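Local coordinates for protein beta-galactosidase (Marinomonas sp. ef1, PDB 6Y2K) that hydrolyses terminal beta-galactosyl residues from beta-galactosides, working as a cold-active hexameric glycosidase of family 42, at residues T72-P77 with K224-I229; L89-D92 with R96-G99; Y106-L111 with N141-H146; H241-F246 with F250-V255. All coordinates share one frame; numbering follows the deposited sequence.

All four contacts belong to the TIM barrel of the enzyme, and their chemistry changes with depth. Contacts 1, 3 and 4 are buried. Contact 1 ties the loop after barrel strand 67-71 to helix 205-233 through a polar amide. Contacts 3 and 4 are mainly aromatic: contact 3 packs two loops together, one of them following strand 134-138, and contact 4 packs a short helix and its lead-in against strand 238-244. Contact 2 lies at the surface, where a small hairpin is held by backbone bonds, waters and a salt bridge beside a second subunit. Contact 3 is the hub: it touches contact 1 by packing, contact 2 through His146, and contact 4 through bonds to His241 and Asn242.

Contact 1 of 4, residues T72-P77 with K224-I229; sequences TPTATP and KLQVDI
The flat carboxamide of Gln226 is gripped at its edge by two threonine hydroxyls, Thr72 at the oxygen end and Thr74 at the nitrogen end. Thr72 OG1 donates to Gln226 OE1 at 2.6 Å, in the carbonyl plane and on a lone pair, with a C=O...donor angle of 140°. At the other end Gln226 NE2 donates to Thr74 OG1 at 3.0 Å, a fairly straight bond (162° at the hydrogen) whose acceptor lies only 10° out of the amide plane. The two bonds, one taken and one given, fix both the tilt and the flip of the amide. Methyl groups add to the fit: Thr72 CG2 lies 3.6 Å from Gln226 OE1, and Thr74 CG2 lies equally close to NE2. Gln226 reaches this far because its chain runs extended beyond CG from helix 205-233. In the barrel, that helix leads into strand 238-244, while Thr72 directly follows strand 67-71 and Thr74 sits inside a type I turn from Pro73 to Thr76. Threonine suits both places, since its hydroxyl can serve two partners: Thr72 OG1 is also bonded to the backbone N of Asp140, and Thr74 OG1 to the carboxylate of Asp140, its stronger partner. With an alanine at Gln226, both hydroxyls would probably lose a buried mate and a gap would open between loop and helix. Elsewhere on the helix, Lys224 NZ bridges to Asp228 OD1 at 2.8 Å, one turn along.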
loop_
_atom_site.group_PDB
_atom_site.type_symbol
_atom_site.label_atom_id
_atom_site.label_comp_id
_atom_site.label_asym_id
_atom_site.label_seq_id
_atom_site.Cartn_x
_atom_site.Cartn_y
_atom_site.Cartn_z
ATOM N N THR A 72 -12.507 -50.047 -21.371
ATOM C CA THR A 72 -12.230 -50.212 -22.794
ATOM C C THR A 72 -11.049 -49.283 -23.123
ATOM O O THR A 72 -10.980 -48.173 -22.596
ATOM C CB THR A 72 -13.438 -49.927 -23.732
ATOM O OG1 THR A 72 -13.812 -48.540 -23.699
ATOM C CG2 THR A 72 -14.621 -50.800 -23.366
ATOM N N PRO A 73 -10.117 -49.739 -23.974
ATOM C CA PRO A 73 -8.843 -49.052 -24.171
ATOM C C PRO A 73 -8.814 -47.994 -25.290
ATOM O O PRO A 73 -7.738 -47.664 -25.806
ATOM C CB PRO A 73 -7.910 -50.217 -24.504
ATOM C CG PRO A 73 -8.778 -51.099 -25.328
ATOM C CD PRO A 73 -10.121 -51.051 -24.650
ATOM N N THR A 74 -9.968 -47.421 -25.610
ATOM C CA THR A 74 -10.122 -46.599 -26.812
ATOM C C THR A 74 -9.610 -45.149 -26.692
ATOM O O THR A 74 -9.574 -44.430 -27.695
ATOM C CB THR A 74 -11.589 -46.591 -27.287
ATOM O OG1 THR A 74 -12.446 -46.160 -26.227
ATOM C CG2 THR A 74 -12.021 -47.975 -27.733
ATOM N N ALA A 75 -9.206 -44.727 -25.495
ATOM C CA ALA A 75 -8.622 -43.395 -25.293
ATOM C C ALA A 75 -7.243 -43.268 -25.911
ATOM O O ALA A 75 -6.835 -42.163 -26.285
ATOM C CB ALA A 75 -8.541 -43.067 -23.806
ATOM N N THR A 76 -6.527 -44.388 -25.990
ATOM C CA THR A 76 -5.139 -44.422 -26.430
ATOM C C THR A 76 -4.906 -45.548 -27.448
ATOM O O THR A 76 -4.271 -46.552 -27.129
ATOM C CB THR A 76 -4.184 -44.576 -25.221
ATOM O OG1 THR A 76 -4.689 -45.552 -24.306
ATOM C CG2 THR A 76 -4.049 -43.263 -24.483
ATOM N N PRO A 77 -5.416 -45.381 -28.690
ATOM C CA PRO A 77 -5.145 -46.394 -29.717
ATOM C C PRO A 77 -3.667 -46.392 -30.150
ATOM O O PRO A 77 -2.997 -45.353 -30.026
ATOM C CB PRO A 77 -6.061 -45.984 -30.874
ATOM C CG PRO A 77 -6.238 -44.508 -30.703
ATOM C CD PRO A 77 -6.251 -44.281 -29.215
ATOM N N LYS A 224 -22.284 -44.368 -27.194
ATOM C CA LYS A 224 -23.441 -45.239 -27.406
ATOM C C LYS A 224 -23.089 -46.537 -28.152
ATOM O O LYS A 224 -23.665 -47.597 -27.856
ATOM C CB LYS A 224 -24.547 -44.478 -28.143
ATOM C CG LYS A 224 -25.849 -45.237 -28.380
ATOM C CD LYS A 224 -26.382 -45.887 -27.109
ATOM C CE LYS A 224 -27.890 -46.097 -27.135
ATOM N NZ LYS A 224 -28.341 -47.027 -28.209
ATOM N N LEU A 225 -22.145 -46.478 -29.089
ATOM C CA LEU A 225 -21.755 -47.697 -29.794
ATOM C C LEU A 225 -21.113 -48.709 -28.833
ATOM O O LEU A 225 -21.362 -49.909 -28.951
ATOM C CB LEU A 225 -20.891 -47.410 -31.031
ATOM C CG LEU A 225 -19.362 -47.400 -31.012
ATOM C CD1 LEU A 225 -18.749 -48.792 -30.896
ATOM C CD2 LEU A 225 -18.867 -46.716 -32.283
ATOM N N GLN A 226 -20.327 -48.226 -27.873
ATOM C CA GLN A 226 -19.714 -49.097 -26.867
ATOM C C GLN A 226 -20.769 -49.631 -25.896
ATOM O O GLN A 226 -20.777 -50.820 -25.575
ATOM C CB GLN A 226 -18.586 -48.374 -26.115
ATOM C CG GLN A 226 -17.472 -47.863 -27.038
ATOM C CD GLN A 226 -16.156 -47.538 -26.335
ATOM O OE1 GLN A 226 -15.885 -48.041 -25.229
ATOM N NE2 GLN A 226 -15.345 -46.708 -26.950
ATOM N N VAL A 227 -21.664 -48.759 -25.447
ATOM C CA VAL A 227 -22.758 -49.157 -24.548
ATOM C C VAL A 227 -23.612 -50.289 -25.158
ATOM O O VAL A 227 -23.950 -51.256 -24.465
ATOM C CB VAL A 227 -23.654 -47.940 -24.184
ATOM C CG1 VAL A 227 -24.978 -48.371 -23.555
ATOM C CG2 VAL A 227 -22.917 -46.988 -23.249
ATOM N N ASP A 228 -23.972 -50.159 -26.436
ATOM C CA ASP A 228 -24.811 -51.179 -27.091
ATOM C C ASP A 228 -24.134 -52.560 -27.081
ATOM O O ASP A 228 -24.788 -53.571 -26.782
ATOM C CB ASP A 228 -25.186 -50.780 -28.516
ATOM C CG ASP A 228 -26.159 -49.612 -28.577
ATOM O OD1 ASP A 228 -26.788 -49.244 -27.560
ATOM O OD2 ASP A 228 -26.303 -49.063 -29.682
ATOM N N ILE A 229 -22.827 -52.586 -27.365
ATOM C CA ILE A 229 -22.039 -53.822 -27.313
ATOM C C ILE A 229 -21.988 -54.402 -25.897
ATOM O O ILE A 229 -22.147 -55.621 -25.717
ATOM C CB ILE A 229 -20.595 -53.594 -27.820
ATOM C CG1 ILE A 229 -20.596 -53.250 -29.314
ATOM C CG2 ILE A 229 -19.718 -54.825 -27.576
ATOM C CD1 ILE A 229 -19.340 -52.546 -29.783
#

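Contact 2 of 4, residues L89-D92 with R96-G99; sequences LAKD and RVRG
Asp92 and Arg96 close the tight end of this small hairpin with three bonds. Asp92 N donates to Arg96 O at 2.9 Å; Arg96 N reaches Asp92 OD1 at 2.9 Å, meeting it from above the carboxylate plane. The carboxylate folds back because CG stands between the backbone N and carbonyl carbon (chi1 61°). Asp92 OD2 makes a salt bridge to Arg96 NH2 at 2.8 Å, at the guanidinium edge; as a hydrogen bond it is weak. Lys91 and Val97 form a non-hydrogen-bonded antiparallel pair, beyond which Arg98 N donates to Ala90 O at 2.9 Å. From there the pairing slackens: a water accepts a hydrogen bond from Ala90 N and donates one to Arg98 O. Leu89 CD1 touches Val97 CG1 at 3.7 Å, while on the solvent side the extended Lys91 chain brushes Val97 CG2 with its CE, a place that suits a long, charged-tipped chain. The aliphatic part of Arg98 packs on Ala90 and Asp92, and its NH2 bonds to Val200 O of a second subunit and to His146 O. The hairpin is part of the loop joining helices 79-84 and 111-128, beside the loop that follows barrel strand 134-138.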
loop_
_atom_site.group_PDB
_atom_site.type_symbol
_atom_site.label_atom_id
_atom_site.label_comp_id
_atom_site.label_asym_id
_atom_site.label_seq_id
_atom_site.Cartn_x
_atom_site.Cartn_y
_atom_site.Cartn_z
ATOM N N LEU A 89 -7.410 -38.478 -36.995
ATOM C CA LEU A 89 -6.771 -37.460 -36.171
ATOM C C LEU A 89 -7.532 -36.139 -36.176
ATOM O O LEU A 89 -7.963 -35.653 -37.221
ATOM C CB LEU A 89 -5.315 -37.239 -36.596
ATOM C CG LEU A 89 -4.369 -38.427 -36.374
ATOM C CD1 LEU A 89 -3.012 -38.138 -37.001
ATOM C CD2 LEU A 89 -4.202 -38.758 -34.897
ATOM N N ALA A 90 -7.689 -35.567 -34.986
ATOM C CA ALA A 90 -8.303 -34.258 -34.829
ATOM C C ALA A 90 -7.397 -33.148 -35.353
ATOM O O ALA A 90 -6.187 -33.337 -35.512
ATOM C CB ALA A 90 -8.603 -34.010 -33.359
ATOM N N LYS A 91 -7.993 -31.994 -35.624
ATOM C CA LYS A 91 -7.228 -30.749 -35.765
ATOM C C LYS A 91 -7.676 -29.764 -34.710
ATOM O O LYS A 91 -8.869 -29.678 -34.399
ATOM C CB LYS A 91 -7.397 -30.139 -37.146
ATOM C CG LYS A 91 -6.683 -30.921 -38.213
ATOM C CD LYS A 91 -6.818 -30.280 -39.573
ATOM C CE LYS A 91 -6.003 -31.074 -40.579
ATOM N NZ LYS A 91 -6.097 -30.432 -41.915
ATOM N N ASP A 92 -6.717 -29.019 -34.164
ATOM C CA ASP A 92 -7.020 -27.981 -33.191
ATOM C C ASP A 92 -7.644 -26.756 -33.873
ATOM O O ASP A 92 -7.787 -26.713 -35.098
ATOM C CB ASP A 92 -5.786 -27.619 -32.333
ATOM C CG ASP A 92 -4.620 -27.072 -33.133
ATOM O OD1 ASP A 92 -4.805 -26.450 -34.206
ATOM O OD2 ASP A 92 -3.481 -27.274 -32.656
ATOM N N ARG A 96 -4.045 -27.216 -36.913
ATOM C CA ARG A 96 -2.941 -28.199 -36.880
ATOM C C ARG A 96 -3.389 -29.566 -36.388
ATOM O O ARG A 96 -4.217 -29.671 -35.486
ATOM C CB ARG A 96 -1.809 -27.735 -35.974
ATOM C CG ARG A 96 -1.153 -26.441 -36.415
ATOM C CD ARG A 96 -1.579 -25.255 -35.574
ATOM N NE ARG A 96 -0.514 -24.830 -34.662
ATOM C CZ ARG A 96 -0.572 -24.794 -33.327
ATOM N NH1 ARG A 96 0.492 -24.375 -32.652
ATOM N NH2 ARG A 96 -1.657 -25.163 -32.649
ATOM N N VAL A 97 -2.799 -30.608 -36.960
ATOM C CA VAL A 97 -3.125 -31.979 -36.582
ATOM C C VAL A 97 -2.690 -32.206 -35.129
ATOM O O VAL A 97 -1.632 -31.725 -34.703
ATOM C CB VAL A 97 -2.465 -33.009 -37.533
ATOM C CG1 VAL A 97 -2.680 -34.442 -37.036
ATOM C CG2 VAL A 97 -3.020 -32.849 -38.945
ATOM N N ARG A 98 -3.536 -32.908 -34.375
ATOM C CA ARG A 98 -3.245 -33.276 -32.997
ATOM C C ARG A 98 -2.753 -34.722 -33.008
ATOM O O ARG A 98 -3.552 -35.663 -33.118
ATOM C CB ARG A 98 -4.487 -33.120 -32.124
ATOM C CG ARG A 98 -5.133 -31.752 -32.241
ATOM C CD ARG A 98 -6.125 -31.500 -31.124
ATOM N NE ARG A 98 -5.462 -31.236 -29.846
ATOM C CZ ARG A 98 -6.091 -30.981 -28.701
ATOM N NH1 ARG A 98 -7.424 -30.954 -28.649
ATOM N NH2 ARG A 98 -5.386 -30.757 -27.594
ATOM N N GLY A 99 -1.434 -34.884 -32.904
ATOM C CA GLY A 99 -0.786 -36.154 -33.221
ATOM C C GLY A 99 -0.654 -37.150 -32.085
ATOM O O GLY A 99 -0.876 -36.828 -30.914
HETATM O O HOH W 1 -6.153 -36.481 -32.704
HETATM O O HOH W 2 -1.915 -29.867 -32.629
#

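Contact 3 of 4, residues Y106-L111 with N141-H146; sequences YTFASL and NEYGCH
Where the loop after barrel strand 134-138 turns at the barrel mouth, Phe108 and Tyr143 wedge their rings together, joining it to the loop that leads into helix 111-128. Phe108 CE1 comes to 3.6 Å from Tyr143 CD1, which lies at the edge of the Phe108 ring, in its plane. The rings are oblique, their planes at 71° and their centroids 5.7 Å apart. Tyr106, two residues earlier, lays its CE1 over one face of the Phe108 ring, 3.8 Å above it, and its OH reaches the edge of the Tyr143 ring. Tyr143 and Gly144 are the central residues of a type II turn, and Gly144 takes the positive phi of 90° that a side chain would resist. The Phe108 ring also meets the backbone here, with CZ 4.1 Å from Gly144 N. Replacing Phe108 by a serine is likely to leave Tyr143 CD1 without its ring partner and to uncover the Tyr106 ring. Val219 of helix 205-233 touches both Phe108 and Tyr143. Tyr143 bonds its OH to Asn223 and stacks on His241, whereas phenylalanine brings no polar group to a buried place: the contact between the two rings rests on shape and dispersion, and polar bonds to other residues settle how Tyr143 is turned.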
loop_
_atom_site.group_PDB
_atom_site.type_symbol
_atom_site.label_atom_id
_atom_site.label_comp_id
_atom_site.label_asym_id
_atom_site.label_seq_id
_atom_site.Cartn_x
_atom_site.Cartn_y
_atom_site.Cartn_z
ATOM N N TYR A 106 -7.740 -38.754 -31.303
ATOM C CA TYR A 106 -8.773 -39.014 -32.292
ATOM C C TYR A 106 -9.850 -37.943 -32.214
ATOM O O TYR A 106 -10.037 -37.315 -31.161
ATOM C CB TYR A 106 -9.411 -40.400 -32.088
ATOM C CG TYR A 106 -10.173 -40.602 -30.785
ATOM C CD1 TYR A 106 -11.526 -40.263 -30.677
ATOM C CD2 TYR A 106 -9.552 -41.173 -29.669
ATOM C CE1 TYR A 106 -12.233 -40.462 -29.491
ATOM C CE2 TYR A 106 -10.243 -41.363 -28.478
ATOM C CZ TYR A 106 -11.585 -41.015 -28.395
ATOM O OH TYR A 106 -12.270 -41.217 -27.218
ATOM N N THR A 107 -10.549 -37.736 -33.323
ATOM C CA THR A 107 -11.795 -36.981 -33.293
ATOM C C THR A 107 -12.956 -37.960 -33.168
ATOM O O THR A 107 -12.971 -39.008 -33.827
ATOM C CB THR A 107 -12.021 -36.040 -34.493
ATOM O OG1 THR A 107 -13.400 -35.633 -34.508
ATOM C CG2 THR A 107 -11.662 -36.686 -35.839
ATOM N N PHE A 108 -13.925 -37.596 -32.324
ATOM C CA PHE A 108 -15.160 -38.371 -32.126
ATOM C C PHE A 108 -15.981 -38.520 -33.421
ATOM O O PHE A 108 -16.831 -39.419 -33.519
ATOM C CB PHE A 108 -16.048 -37.696 -31.070
ATOM C CG PHE A 108 -15.512 -37.771 -29.671
ATOM C CD1 PHE A 108 -15.753 -38.889 -28.894
ATOM C CD2 PHE A 108 -14.791 -36.709 -29.114
ATOM C CE1 PHE A 108 -15.281 -38.972 -27.593
ATOM C CE2 PHE A 108 -14.314 -36.787 -27.816
ATOM C CZ PHE A 108 -14.561 -37.919 -27.053
ATOM N N ALA A 109 -15.749 -37.635 -34.401
ATOM C CA ALA A 109 -16.450 -37.692 -35.691
ATOM C C ALA A 109 -15.923 -38.762 -36.648
ATOM O O ALA A 109 -16.580 -39.045 -37.656
ATOM C CB ALA A 109 -16.420 -36.328 -36.379
ATOM N N SER A 110 -14.753 -39.338 -36.353
ATOM C CA SER A 110 -14.112 -40.296 -37.250
ATOM C C SER A 110 -14.892 -41.601 -37.311
ATOM O O SER A 110 -14.943 -42.338 -36.336
ATOM C CB SER A 110 -12.684 -40.602 -36.799
ATOM O OG SER A 110 -12.095 -41.590 -37.632
ATOM N N LEU A 111 -15.481 -41.886 -38.467
ATOM C CA LEU A 111 -16.231 -43.127 -38.658
ATOM C C LEU A 111 -15.295 -44.341 -38.757
ATOM O O LEU A 111 -15.638 -45.440 -38.282
ATOM C CB LEU A 111 -17.131 -43.018 -39.886
ATOM C CG LEU A 111 -18.137 -41.861 -39.861
ATOM C CD1 LEU A 111 -19.002 -41.902 -41.116
ATOM C CD2 LEU A 111 -19.014 -41.894 -38.609
ATOM N N ASN A 141 -11.832 -43.194 -21.537
ATOM C CA ASN A 141 -11.228 -42.552 -20.369
ATOM C C ASN A 141 -11.254 -41.034 -20.555
ATOM O O ASN A 141 -10.547 -40.507 -21.410
ATOM C CB ASN A 141 -9.779 -43.008 -20.157
ATOM C CG ASN A 141 -9.210 -42.510 -18.837
ATOM O OD1 ASN A 141 -9.525 -43.056 -17.760
ATOM N ND2 ASN A 141 -8.388 -41.461 -18.904
ATOM N N GLU A 142 -12.081 -40.355 -19.765
ATOM C CA GLU A 142 -12.134 -38.891 -19.719
ATOM C C GLU A 142 -12.352 -38.279 -21.098
ATOM O O GLU A 142 -11.498 -37.566 -21.630
ATOM C CB GLU A 142 -10.873 -38.306 -19.048
ATOM C CG GLU A 142 -10.734 -38.607 -17.555
ATOM C CD GLU A 142 -9.628 -37.791 -16.889
ATOM O OE1 GLU A 142 -8.603 -37.525 -17.551
ATOM O OE2 GLU A 142 -9.777 -37.405 -15.702
ATOM N N TYR A 143 -13.517 -38.575 -21.670
ATOM C CA TYR A 143 -13.969 -37.951 -22.902
ATOM C C TYR A 143 -13.754 -36.457 -22.777
ATOM O O TYR A 143 -14.139 -35.867 -21.766
ATOM C CB TYR A 143 -15.476 -38.166 -23.136
ATOM C CG TYR A 143 -15.942 -39.574 -23.456
ATOM C CD1 TYR A 143 -15.236 -40.396 -24.329
ATOM C CD2 TYR A 143 -17.135 -40.058 -22.929
ATOM C CE1 TYR A 143 -15.691 -41.676 -24.640
ATOM C CE2 TYR A 143 -17.594 -41.335 -23.231
ATOM C CZ TYR A 143 -16.874 -42.138 -24.088
ATOM O OH TYR A 143 -17.337 -43.408 -24.387
ATOM N N GLY A 144 -13.138 -35.858 -23.794
ATOM C CA GLY A 144 -12.979 -34.408 -23.855
ATOM C C GLY A 144 -11.706 -33.869 -23.219
ATOM O O GLY A 144 -11.341 -32.724 -23.501
ATOM N N CYS A 145 -10.998 -34.671 -22.408
ATOM C CA CYS A 145 -9.799 -34.169 -21.716
ATOM C C CYS A 145 -8.828 -33.585 -22.737
ATOM O O CYS A 145 -8.719 -34.083 -23.865
ATOM C CB CYS A 145 -9.094 -35.253 -20.891
ATOM S SG CYS A 145 -7.944 -34.581 -19.654
ATOM N N HIS A 146 -8.138 -32.522 -22.333
ATOM C CA HIS A 146 -7.223 -31.783 -23.214
ATOM C C HIS A 146 -7.971 -31.097 -24.375
ATOM O O HIS A 146 -7.407 -30.900 -25.455
ATOM C CB HIS A 146 -6.095 -32.685 -23.745
ATOM C CG HIS A 146 -5.601 -33.689 -22.751
ATOM N ND1 HIS A 146 -4.954 -33.329 -21.589
ATOM C CD2 HIS A 146 -5.667 -35.041 -22.744
ATOM C CE1 HIS A 146 -4.645 -34.418 -20.908
ATOM N NE2 HIS A 146 -5.065 -35.470 -21.587
#

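Contact 4 of 4, residues H241-F246 with F250-V255; sequences HNYMGF and FDHHKV
Tyr243 lies among three residues of 250-255, its ring turned obliquely to His252, crossed by Phe250 and met at the hydroxyl end by Val255. The tyrosine and imidazole rings have centroids 5.0 Å apart and planes at 58°, with His252 CD2 3.5 Å from Tyr243 CD1. These two side chains run past one another in opposite directions, so that His252 CD2 lies beside the CB, CG and CD1 end of the tyrosine. Phe250 comes across Tyr243 at about a right angle, presenting CZ at 3.9 Å to Tyr243 CD1. At the far end Val255 CG1 touches Tyr243 OH at 3.6 Å, near the ring plane, a branched apolar side chain packed against the phenol oxygen.

His252 is held on several sides. Its CE1 sits 3.5 Å above the centre of the Phe250 ring, and ND1 donates to Phe250 O at 2.7 Å, nearly in the imidazole plane although above the carbonyl plane. On the other side of the ring, NE2 is linked through a water to Met244 N, which donates to that water. A histidine suits this place because it can be both a flat packing group and a polar one at two edges. Outside the segments, the ring of Tyr418 lies nearly parallel to His252.

Asp251 is the N-cap of the helix, its OD1 accepting from Lys254 N at 3.1 Å. The arrangement belongs to the beta-alpha-beta unit of strand 238-244, helix 252-256 and strand 261-266, in which a helix packs back on its preceding strand in the TIM barrel.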
loop_
_atom_site.group_PDB
_atom_site.type_symbol
_atom_site.label_atom_id
_atom_site.label_comp_id
_atom_site.label_asym_id
_atom_site.label_seq_id
_atom_site.Cartn_x
_atom_site.Cartn_y
_atom_site.Cartn_z
ATOM N N HIS A 241 -18.864 -43.892 -17.044
ATOM C CA HIS A 241 -17.786 -43.100 -17.606
ATOM C C HIS A 241 -17.206 -42.174 -16.532
ATOM O O HIS A 241 -17.899 -41.821 -15.564
ATOM C CB HIS A 241 -18.230 -42.301 -18.835
ATOM C CG HIS A 241 -17.083 -41.628 -19.514
ATOM N ND1 HIS A 241 -16.157 -42.325 -20.259
ATOM C CD2 HIS A 241 -16.638 -40.350 -19.462
ATOM C CE1 HIS A 241 -15.216 -41.498 -20.671
ATOM N NE2 HIS A 241 -15.480 -40.294 -20.199
ATOM N N ASN A 242 -15.926 -41.822 -16.689
ATOM C CA ASN A 242 -15.225 -40.961 -15.729
ATOM C C ASN A 242 -15.123 -39.515 -16.246
ATOM O O ASN A 242 -14.329 -39.210 -17.130
ATOM C CB ASN A 242 -13.864 -41.557 -15.300
ATOM C CG ASN A 242 -12.902 -41.795 -16.459
ATOM O OD1 ASN A 242 -13.307 -42.062 -17.594
ATOM N ND2 ASN A 242 -11.607 -41.709 -16.165
ATOM N N TYR A 243 -15.965 -38.650 -15.678
ATOM C CA TYR A 243 -16.035 -37.228 -16.015
ATOM C C TYR A 243 -15.023 -36.429 -15.195
ATOM O O TYR A 243 -14.351 -36.975 -14.311
ATOM C CB TYR A 243 -17.449 -36.696 -15.768
ATOM C CG TYR A 243 -18.537 -37.513 -16.428
ATOM C CD1 TYR A 243 -18.533 -37.724 -17.803
ATOM C CD2 TYR A 243 -19.585 -38.059 -15.681
ATOM C CE1 TYR A 243 -19.535 -38.468 -18.423
ATOM C CE2 TYR A 243 -20.596 -38.801 -16.291
ATOM C CZ TYR A 243 -20.568 -39.006 -17.664
ATOM O OH TYR A 243 -21.573 -39.744 -18.279
ATOM N N MET A 244 -14.915 -35.135 -15.489
ATOM C CA MET A 244 -13.852 -34.301 -14.927
ATOM C C MET A 244 -14.387 -33.074 -14.210
ATOM O O MET A 244 -15.536 -32.675 -14.404
ATOM C CB MET A 244 -12.898 -33.867 -16.033
ATOM C CG MET A 244 -12.179 -35.025 -16.708
ATOM S SD MET A 244 -11.262 -34.525 -18.171
ATOM C CE MET A 244 -12.588 -34.241 -19.341
ATOM N N GLY A 245 -13.536 -32.490 -13.371
ATOM C CA GLY A 245 -13.808 -31.190 -12.773
ATOM C C GLY A 245 -13.612 -30.092 -13.807
ATOM O O GLY A 245 -12.677 -30.147 -14.598
ATOM N N PHE A 246 -14.506 -29.111 -13.825
ATOM C CA PHE A 246 -14.275 -27.835 -14.525
ATOM C C PHE A 246 -14.170 -28.078 -16.024
ATOM O O PHE A 246 -13.232 -27.621 -16.683
ATOM C CB PHE A 246 -13.037 -27.116 -13.938
ATOM C CG PHE A 246 -13.084 -27.012 -12.444
ATOM C CD1 PHE A 246 -13.797 -25.984 -11.834
ATOM C CD2 PHE A 246 -12.493 -27.983 -11.642
ATOM C CE1 PHE A 246 -13.883 -25.902 -10.455
ATOM C CE2 PHE A 246 -12.594 -27.917 -10.265
ATOM C CZ PHE A 246 -13.281 -26.867 -9.669
ATOM N N PHE A 250 -18.940 -31.057 -23.583
ATOM C CA PHE A 250 -20.050 -31.902 -24.045
ATOM C C PHE A 250 -21.159 -31.981 -22.993
ATOM O O PHE A 250 -20.954 -31.653 -21.821
ATOM C CB PHE A 250 -19.576 -33.301 -24.465
ATOM C CG PHE A 250 -19.115 -34.173 -23.331
ATOM C CD1 PHE A 250 -17.792 -34.156 -22.922
ATOM C CD2 PHE A 250 -19.999 -35.042 -22.697
ATOM C CE1 PHE A 250 -17.365 -34.964 -21.882
ATOM C CE2 PHE A 250 -19.572 -35.856 -21.652
ATOM C CZ PHE A 250 -18.255 -35.825 -21.253
ATOM N N ASP A 251 -22.340 -32.400 -23.434
ATOM C CA ASP A 251 -23.502 -32.539 -22.556
ATOM C C ASP A 251 -23.389 -33.830 -21.744
ATOM O O ASP A 251 -23.648 -34.924 -22.267
ATOM C CB ASP A 251 -24.780 -32.507 -23.402
ATOM C CG ASP A 251 -26.055 -32.495 -22.572
ATOM O OD1 ASP A 251 -26.015 -32.807 -21.365
ATOM O OD2 ASP A 251 -27.114 -32.174 -23.163
ATOM N N HIS A 252 -23.016 -33.688 -20.468
ATOM C CA HIS A 252 -22.794 -34.832 -19.581
ATOM C C HIS A 252 -24.110 -35.488 -19.146
ATOM O O HIS A 252 -24.123 -36.676 -18.819
ATOM C CB HIS A 252 -21.997 -34.435 -18.338
ATOM C CG HIS A 252 -20.593 -33.982 -18.617
ATOM N ND1 HIS A 252 -20.288 -32.995 -19.534
ATOM C CD2 HIS A 252 -19.413 -34.374 -18.083
ATOM C CE1 HIS A 252 -18.978 -32.806 -19.549
ATOM N NE2 HIS A 252 -18.424 -33.626 -18.675
ATOM N N HIS A 253 -25.203 -34.730 -19.115
ATOM C CA HIS A 253 -26.521 -35.317 -18.844
ATOM C C HIS A 253 -26.938 -36.269 -19.973
ATOM O O HIS A 253 -27.477 -37.352 -19.714
ATOM C CB HIS A 253 -27.599 -34.242 -18.669
ATOM C CG HIS A 253 -27.375 -33.342 -17.495
ATOM N ND1 HIS A 253 -26.992 -32.025 -17.627
ATOM C CD2 HIS A 253 -27.447 -33.579 -16.164
ATOM C CE1 HIS A 253 -26.867 -31.486 -16.431
ATOM N NE2 HIS A 253 -27.132 -32.408 -15.525
ATOM N N LYS A 254 -26.660 -35.872 -21.215
ATOM C CA LYS A 254 -27.076 -36.644 -22.389
ATOM C C LYS A 254 -26.254 -37.926 -22.522
ATOM O O LYS A 254 -26.814 -39.000 -22.746
ATOM C CB LYS A 254 -27.015 -35.795 -23.665
ATOM C CG LYS A 254 -27.753 -36.407 -24.847
ATOM C CD LYS A 254 -27.785 -35.463 -26.036
ATOM C CE LYS A 254 -28.574 -36.074 -27.190
ATOM N NZ LYS A 254 -28.611 -35.202 -28.397
ATOM N N VAL A 255 -24.936 -37.822 -22.350
ATOM C CA VAL A 255 -24.071 -39.017 -22.297
ATOM C C VAL A 255 -24.534 -39.933 -21.155
ATOM O O VAL A 255 -24.608 -41.147 -21.325
ATOM C CB VAL A 255 -22.578 -38.645 -22.140
ATOM C CG1 VAL A 255 -21.712 -39.868 -21.840
ATOM C CG2 VAL A 255 -22.080 -37.953 -23.401
HETATM O O HOH W 3 -15.817 -34.436 -17.970
#